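PDB 6LUP: MHC class I protein from Ginglymostoma cirratum, which probably presents peptides to T cells, carrying one bound in its groove. Local coordinates for residues A[164-167]-A[168-172]. Residues are numbered along the deposited sequence; the frame is centred on the assembly and turned at random.
Sequences EWLQ and KYLKN
Trp165 and Lys168 run side by side from one turn of helix 148-172, the ammonium of the lysine reaching the six-membered ring of the indole obliquely, where NZ stands 3.6 Å from CZ3 of Trp165. The lysine chain is extended throughout, CG lying opposite the backbone N (chi1 -174°), which runs CD along the six-membered ring and carries NZ to a salt bridge with Glu53, which satisfies the charge. On its other flank the indole meets the phenol end of Tyr169, which comes at it aslant: Tyr169 CZ lies 4.0 Å from Trp165 CE3.

The carbonyl oxygen of Trp165 does double duty. It accepts the amide of Tyr169 at 2.8 Å from N to O, in a nearly straight bond (N-H...O 166°), and it also sits over one face of the tyrosine ring, 3.1 Å above the plane and offset toward the rim. This is the C-terminal end of the alpha-2 helix, one wall of the MHC class I peptide-binding groove; accordingly, Tyr169 OH hydrogen-bonds both Tyr57 OH and the backbone of the bound peptide, while the indole meets an aromatic side chain of that peptide.

Leu166 and Leu170 pack one turn apart, CG of the former 4.1 Å from CD1 of the latter, and both touch Leu100 of the groove floor. Their backbones are joined by Leu170 N to Leu166 O at 2.9 Å. The flanking i to i+4 bonds are longer: Lys168 N reaches Glu164 O at 3.2 Å, and Lys171 N approaches Gln167 O at 3.3 Å from above the carbonyl plane.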
loop_
_atom_site.group_PDB
_atom_site.type_symbol
_atom_site.label_atom_id
_atom_site.label_comp_id
_atom_site.label_asym_id
_atom_site.label_seq_id
_atom_site.Cartn_x
_atom_site.Cartn_y
_atom_site.Cartn_z
ATOM N N GLU A 164 -15.307 8.712 -14.542
ATOM C CA GLU A 164 -16.479 7.962 -14.997
ATOM C C GLU A 164 -16.492 6.500 -14.522
ATOM O O GLU A 164 -17.503 6.023 -14.006
ATOM C CB GLU A 164 -16.606 8.049 -16.521
ATOM C CG GLU A 164 -17.829 7.343 -17.091
ATOM C CD GLU A 164 -17.892 7.361 -18.613
ATOM O OE1 GLU A 164 -18.962 6.994 -19.153
ATOM O OE2 GLU A 164 -16.884 7.733 -19.273
ATOM N N TRP A 165 -15.373 5.803 -14.698
ATOM C CA TRP A 165 -15.240 4.413 -14.254
ATOM C C TRP A 165 -15.207 4.282 -12.732
ATOM O O TRP A 165 -15.750 3.319 -12.178
ATOM C CB TRP A 165 -14.019 3.747 -14.892
ATOM C CG TRP A 165 -14.259 3.399 -16.322
ATOM C CD1 TRP A 165 -14.139 4.230 -17.401
ATOM C CD2 TRP A 165 -14.698 2.136 -16.833
ATOM N NE1 TRP A 165 -14.469 3.560 -18.554
ATOM C CE2 TRP A 165 -14.821 2.274 -18.237
ATOM C CE3 TRP A 165 -14.999 0.901 -16.244
ATOM C CZ2 TRP A 165 -15.221 1.215 -19.065
ATOM C CZ3 TRP A 165 -15.403 -0.149 -17.065
ATOM C CH2 TRP A 165 -15.507 0.015 -18.465
ATOM N N LEU A 166 -14.589 5.251 -12.056
ATOM C CA LEU A 166 -14.618 5.285 -10.595
ATOM C C LEU A 166 -16.068 5.281 -10.110
ATOM O O LEU A 166 -16.414 4.545 -9.188
ATOM C CB LEU A 166 -13.850 6.488 -10.032
ATOM C CG LEU A 166 -13.905 6.696 -8.507
ATOM C CD1 LEU A 166 -13.385 5.494 -7.725
ATOM C CD2 LEU A 166 -13.166 7.959 -8.088
ATOM N N GLN A 167 -16.912 6.078 -10.762
ATOM C CA GLN A 167 -18.334 6.145 -10.426
ATOM C C GLN A 167 -19.066 4.826 -10.659
ATOM O O GLN A 167 -19.978 4.475 -9.907
ATOM C CB GLN A 167 -19.010 7.292 -11.177
ATOM C CG GLN A 167 -18.886 8.615 -10.440
ATOM C CD GLN A 167 -19.178 9.818 -11.310
ATOM O OE1 GLN A 167 -19.370 9.698 -12.521
ATOM N NE2 GLN A 167 -19.209 10.995 -10.692
ATOM N N LYS A 168 -18.648 4.098 -11.690
ATOM C CA LYS A 168 -19.203 2.787 -11.979
ATOM C C LYS A 168 -18.763 1.796 -10.911
ATOM O O LYS A 168 -19.571 1.020 -10.403
ATOM C CB LYS A 168 -18.764 2.311 -13.364
ATOM C CG LYS A 168 -19.408 1.006 -13.803
ATOM C CD LYS A 168 -18.661 0.379 -14.965
ATOM C CE LYS A 168 -19.413 -0.827 -15.495
ATOM N NZ LYS A 168 -18.655 -1.496 -16.582
ATOM N N TYR A 169 -17.477 1.838 -10.570
ATOM C CA TYR A 169 -16.919 0.975 -9.532
ATOM C C TYR A 169 -17.608 1.179 -8.187
ATOM O O TYR A 169 -17.930 0.211 -7.501
ATOM C CB TYR A 169 -15.411 1.198 -9.386
ATOM C CG TYR A 169 -14.586 0.812 -10.599
ATOM C CD1 TYR A 169 -14.978 -0.229 -11.442
ATOM C CD2 TYR A 169 -13.390 1.470 -10.880
ATOM C CE1 TYR A 169 -14.216 -0.584 -12.543
ATOM C CE2 TYR A 169 -12.616 1.120 -11.975
ATOM C CZ TYR A 169 -13.031 0.096 -12.802
ATOM O OH TYR A 169 -12.261 -0.250 -13.889
ATOM N N LEU A 170 -17.840 2.438 -7.826
ATOM C CA LEU A 170 -18.530 2.773 -6.577
ATOM C C LEU A 170 -19.954 2.222 -6.512
ATOM O O LEU A 170 -20.425 1.844 -5.442
ATOM C CB LEU A 170 -18.527 4.286 -6.337
ATOM C CG LEU A 170 -17.174 4.911 -5.976
ATOM C CD1 LEU A 170 -17.224 6.420 -6.141
ATOM C CD2 LEU A 170 -16.729 4.545 -4.569
ATOM N N LYS A 171 -20.636 2.168 -7.653
ATOM C CA LYS A 171 -21.946 1.533 -7.720
ATOM C C LYS A 171 -21.823 0.008 -7.616
ATOM O O LYS A 171 -22.464 -0.609 -6.768
ATOM C CB LYS A 171 -22.683 1.950 -8.998
ATOM C CG LYS A 171 -23.944 1.151 -9.302
ATOM C CD LYS A 171 -24.241 1.169 -10.799
ATOM C CE LYS A 171 -25.073 -0.033 -11.230
ATOM N NZ LYS A 171 -25.021 -0.237 -12.707
ATOM N N ASN A 172 -20.988 -0.590 -8.465
ATOM C CA ASN A 172 -20.848 -2.050 -8.525
ATOM C C ASN A 172 -20.166 -2.692 -7.318
ATOM O O ASN A 172 -20.410 -3.860 -7.018
ATOM C CB ASN A 172 -20.136 -2.474 -9.813
ATOM C CG ASN A 172 -21.020 -2.354 -11.043
ATOM O OD1 ASN A 172 -20.526 -2.163 -12.154
ATOM N ND2 ASN A 172 -22.332 -2.471 -10.856
#